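Local coordinates for protein thermoresistant glucokinase (Janibacter sp. HTCC2649, PDB 4EUN) that probably phosphorylates gluconate at the expense of ATP, as a gluconokinase-like sugar kinase with a P-loop nucleotide-binding fold, at residues Ala62-Pro66 / Glu67-Thr71; Asp132-Ala135 / Glu136-Lys139. All coordinates share one frame; numbering follows the deposited sequence. Where two conformers were deposited one is given.

Contacts 1 and 2 are both local. Each lies where a loop that leaves a strand of the parallel sheet runs into a short helix. Contact 1 comes first in the chain: it follows strand 56-59, at one outer edge of the sheet within this chain, and opens helix 66-73. Contact 2 follows strand 127-132, next to the other outermost strand, 171-175, and opens helix 135-142. Their centres are 25 Å apart, and their nearest atoms stay about 17 Å from each other. The strand order 2-3-1-4-5 fits a P-loop kinase. Contact 1 meets the second subunit, whereas no other chain of the assembly touches contact 2.

Contact 1: Ala62-Pro66 / Glu67-Thr71; sequences AFHSP and ENIAT
Ser-65 is the N-cap of helix 66-73. Its OG accepts a hydrogen bond from Asn-68 N at 3.1 Å, a capping bond. The hydroxyl reaches that amide because OG sits between the backbone N and the carbonyl carbon, chi1 66°. The first helical bonds follow, Ile-69 N to Ser-65 O and Ala-70 N to Pro-66 O. In the next bond along, Glu-67 O takes two donors from Thr-71, one turn further on. These are the backbone N and OG1, which arrive from opposite faces of the carbonyl plane. A water ties the loop to the helix. It accepts from Ser-65 N and, at 2.7 Å, from Asn-68 ND2. It also bonds ND1 of His-64, in the plane of the ring at its edge. The Asn-68 amide stands nearly upright to the imidazole, with the two planes 83° apart. Outside the two segments, the His-64 ring stacks on Trp-86. Arg-97 of the second subunit bonds His-64 O through NH1 and packs on Pro-66 and Ile-69. The Ile-69 chain runs back toward the loop, aslant to His-64, and its CD1 lies 3.6 Å from His-64 CB.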
loop_
_atom_site.group_PDB
_atom_site.type_symbol
_atom_site.label_atom_id
_atom_site.label_comp_id
_atom_site.label_asym_id
_atom_site.label_seq_id
_atom_site.Cartn_x
_atom_site.Cartn_y
_atom_site.Cartn_z
ATOM N N ALA A 62 -7.636 -0.951 -2.381
ATOM C CA ALA A 62 -7.657 -2.402 -2.418
ATOM C C ALA A 62 -8.924 -2.939 -1.761
ATOM O O ALA A 62 -9.319 -4.077 -2.008
ATOM C CB ALA A 62 -6.410 -2.975 -1.732
ATOM N N PHE A 63 -9.561 -2.106 -0.945
ATOM C CA PHE A 63 -10.798 -2.473 -0.251
ATOM C C PHE A 63 -12.024 -2.302 -1.140
ATOM O O PHE A 63 -13.110 -2.757 -0.781
ATOM C CB PHE A 63 -10.989 -1.623 1.006
ATOM C CG PHE A 63 -10.010 -1.922 2.107
ATOM C CD1 PHE A 63 -8.702 -1.457 2.040
ATOM C CD2 PHE A 63 -10.410 -2.635 3.227
ATOM C CE1 PHE A 63 -7.801 -1.710 3.066
ATOM C CE2 PHE A 63 -9.515 -2.892 4.261
ATOM C CZ PHE A 63 -8.212 -2.429 4.180
ATOM N N HIS A 64 -11.866 -1.619 -2.275
ATOM C CA HIS A 64 -12.965 -1.474 -3.238
ATOM C C HIS A 64 -13.241 -2.834 -3.862
ATOM O O HIS A 64 -12.340 -3.665 -3.972
ATOM C CB HIS A 64 -12.592 -0.500 -4.370
ATOM C CG HIS A 64 -13.035 0.913 -4.153
ATOM N ND1 HIS A 64 -14.348 1.253 -3.932
ATOM C CD2 HIS A 64 -12.338 2.078 -4.162
ATOM C CE1 HIS A 64 -14.446 2.566 -3.803
ATOM N NE2 HIS A 64 -13.241 3.088 -3.941
ATOM N N SER A 65 -14.478 -3.056 -4.295
ATOM C CA SER A 65 -14.798 -4.226 -5.112
ATOM C C SER A 65 -14.096 -4.102 -6.456
ATOM O O SER A 65 -13.788 -2.999 -6.905
ATOM C CB SER A 65 -16.313 -4.323 -5.347
ATOM O OG SER A 65 -16.793 -3.242 -6.132
ATOM N N PRO A 66 -13.827 -5.238 -7.107
ATOM C CA PRO A 66 -13.185 -5.192 -8.422
ATOM C C PRO A 66 -14.012 -4.398 -9.422
ATOM O O PRO A 66 -13.460 -3.664 -10.252
ATOM C CB PRO A 66 -13.138 -6.671 -8.849
ATOM C CG PRO A 66 -13.287 -7.447 -7.614
ATOM C CD PRO A 66 -14.005 -6.612 -6.605
ATOM N N GLU A 67 -15.330 -4.541 -9.343
ATOM C CA GLU A 67 -16.212 -3.841 -10.265
ATOM C C GLU A 67 -16.123 -2.330 -10.091
ATOM O O GLU A 67 -16.130 -1.590 -11.073
ATOM C CB GLU A 67 -17.651 -4.316 -10.093
ATOM C CG GLU A 67 -18.634 -3.449 -10.855
ATOM C CD GLU A 67 -20.002 -4.073 -10.989
ATOM O OE1 GLU A 67 -20.990 -3.335 -10.831
ATOM O OE2 GLU A 67 -20.089 -5.289 -11.265
ATOM N N ASN A 68 -16.034 -1.863 -8.851
ATOM C CA ASN A 68 -15.895 -0.423 -8.629
ATOM C C ASN A 68 -14.570 0.116 -9.171
ATOM O O ASN A 68 -14.527 1.210 -9.734
ATOM C CB ASN A 68 -16.093 -0.052 -7.156
ATOM C CG ASN A 68 -17.571 0.012 -6.767
ATOM O OD1 ASN A 68 -18.448 0.013 -7.628
ATOM N ND2 ASN A 68 -17.842 0.072 -5.470
ATOM N N ILE A 69 -13.493 -0.649 -9.014
ATOM C CA ILE A 69 -12.221 -0.269 -9.622
ATOM C C ILE A 69 -12.362 -0.188 -11.141
ATOM O O ILE A 69 -11.946 0.792 -11.760
ATOM C CB ILE A 69 -11.079 -1.261 -9.283
ATOM C CG1 ILE A 69 -10.784 -1.259 -7.780
ATOM C CG2 ILE A 69 -9.825 -0.906 -10.076
ATOM C CD1 ILE A 69 -10.442 0.124 -7.205
ATOM N N ALA A 70 -12.943 -1.222 -11.745
ATOM C CA ALA A 70 -13.127 -1.237 -13.203
ATOM C C ALA A 70 -13.985 -0.077 -13.710
ATOM O O ALA A 70 -13.691 0.491 -14.765
ATOM C CB ALA A 70 -13.704 -2.566 -13.645
ATOM N N THR A 71 -15.039 0.255 -12.965
ATOM C CA THR A 71 -15.952 1.344 -13.333
ATOM C C THR A 71 -15.190 2.660 -13.379
ATOM O O THR A 71 -15.309 3.425 -14.339
ATOM C CB THR A 71 -17.121 1.429 -12.338
ATOM O OG1 THR A 71 -17.894 0.225 -12.426
ATOM C CG2 THR A 71 -18.021 2.614 -12.658
HETATM O O HOH W 1 -16.279 -0.861 -3.435
#

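Contact 2: Asp132-Ala135 / Glu136-Lys139; sequences DGPA and EVIK
Pro-134 and Val-137 lie side by side and point the same way at the start of helix 135-142. Pro-134 is the N-cap residue, and the turn carries the chain from strand 127-132 of the P-loop kinase fold into the helix. Val-137 CG2 rests against the Pro-134 ring, 4.1 Å from each of Pro-134 CB, CG and CD. This methyl stands beside its own backbone N, since CG1 takes the position anti to that N, chi1 177°. Arg-177 touches Pro-134 and Leu-176 touches Val-137, so the loop after strand 171-175 borders this pair.

Ile-138 points toward the loop, at about a right angle to Val-137. Its chain is extended at chi2, 169°, which carries CD1 to 3.7 Å from Gly-133 O. The same methyl meets Asp-132 OD1 at 3.9 Å, with the two side chains set aslant. Val-37 and Leu-155 also pack on Ile-138, which is buried.

The Asp-132 carboxylate is held at both oxygens. OD1 accepts from Gly-133 N at 2.7 Å, on its anti side and 25° out of the carboxylate plane. OD2 is hydrogen-bonded to His-130 NE2. These two bonds probably fix the rotation of the group, which lies near the likely Walker A loop without touching it.

Pro-134 O receives Ile-138 N in the carbonyl plane, and Val-137 N adds a weak bond. Ala-135 O accepts from Lys-139 N at 2.9 Å. The Lys-139 chain curls over this carbonyl, with its CG 3.4 Å from Ala-135 O. Further along the same chain, Lys-139 CE lies 3.8 Å from Ala-135 O.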
loop_
_atom_site.group_PDB
_atom_site.type_symbol
_atom_site.label_atom_id
_atom_site.label_comp_id
_atom_site.label_asym_id
_atom_site.label_seq_id
_atom_site.Cartn_x
_atom_site.Cartn_y
_atom_site.Cartn_z
ATOM N N ASP A 132 -2.758 18.124 -1.330
ATOM C CA ASP A 132 -3.464 18.780 -2.406
ATOM C C ASP A 132 -2.679 19.951 -2.969
ATOM O O ASP A 132 -1.654 20.356 -2.423
ATOM C CB ASP A 132 -4.823 19.238 -1.895
ATOM C CG ASP A 132 -5.890 19.187 -2.955
ATOM O OD1 ASP A 132 -5.553 19.201 -4.156
ATOM O OD2 ASP A 132 -7.078 19.125 -2.588
ATOM N N GLY A 133 -3.175 20.489 -4.071
ATOM C CA GLY A 133 -2.523 21.608 -4.720
ATOM C C GLY A 133 -3.308 21.986 -5.950
ATOM O O GLY A 133 -4.384 21.441 -6.201
ATOM N N PRO A 134 -2.790 22.952 -6.718
ATOM C CA PRO A 134 -3.491 23.396 -7.920
ATOM C C PRO A 134 -3.659 22.263 -8.923
ATOM O O PRO A 134 -2.742 21.472 -9.124
ATOM C CB PRO A 134 -2.550 24.460 -8.496
ATOM C CG PRO A 134 -1.729 24.915 -7.340
ATOM C CD PRO A 134 -1.527 23.677 -6.503
ATOM N N ALA A 135 -4.824 22.195 -9.554
ATOM C CA ALA A 135 -5.090 21.179 -10.572
ATOM C C ALA A 135 -4.001 21.083 -11.646
ATOM O O ALA A 135 -3.661 19.987 -12.093
ATOM C CB ALA A 135 -6.452 21.415 -11.221
ATOM N N GLU A 136 -3.456 22.224 -12.057
ATOM C CA GLU A 136 -2.460 22.239 -13.127
ATOM C C GLU A 136 -1.170 21.523 -12.718
ATOM O O GLU A 136 -0.504 20.906 -13.554
ATOM C CB GLU A 136 -2.166 23.672 -13.583
ATOM C CG GLU A 136 -1.216 23.767 -14.771
ATOM C CD GLU A 136 -1.719 23.022 -16.002
ATOM O OE1 GLU A 136 -0.875 22.575 -16.807
ATOM O OE2 GLU A 136 -2.951 22.888 -16.170
ATOM N N VAL A 137 -0.826 21.597 -11.436
ATOM C CA VAL A 137 0.368 20.913 -10.928
ATOM C C VAL A 137 0.121 19.417 -10.867
ATOM O O VAL A 137 1.001 18.615 -11.199
ATOM C CB VAL A 137 0.782 21.426 -9.536
ATOM C CG1 VAL A 137 1.993 20.631 -9.000
ATOM C CG2 VAL A 137 1.107 22.905 -9.599
ATOM N N ILE A 138 -1.078 19.043 -10.439
ATOM C CA ILE A 138 -1.461 17.633 -10.394
ATOM C C ILE A 138 -1.423 17.034 -11.799
ATOM O O ILE A 138 -0.852 15.962 -12.002
ATOM C CB ILE A 138 -2.863 17.438 -9.766
ATOM C CG1 ILE A 138 -2.846 17.923 -8.315
ATOM C CG2 ILE A 138 -3.281 15.965 -9.827
ATOM C CD1 ILE A 138 -4.208 18.041 -7.663
ATOM N N LYS A 139 -2.015 17.735 -12.765
ATOM C CA LYS A 139 -2.000 17.279 -14.157
ATOM C C LYS A 139 -0.584 17.132 -14.709
ATOM O O LYS A 139 -0.301 16.204 -15.470
ATOM C CB LYS A 139 -2.814 18.225 -15.043
ATOM C CG LYS A 139 -4.315 18.081 -14.852
ATOM C CD LYS A 139 -5.127 18.867 -15.878
ATOM C CE LYS A 139 -5.277 20.321 -15.476
ATOM N NZ LYS A 139 -6.433 20.998 -16.147
#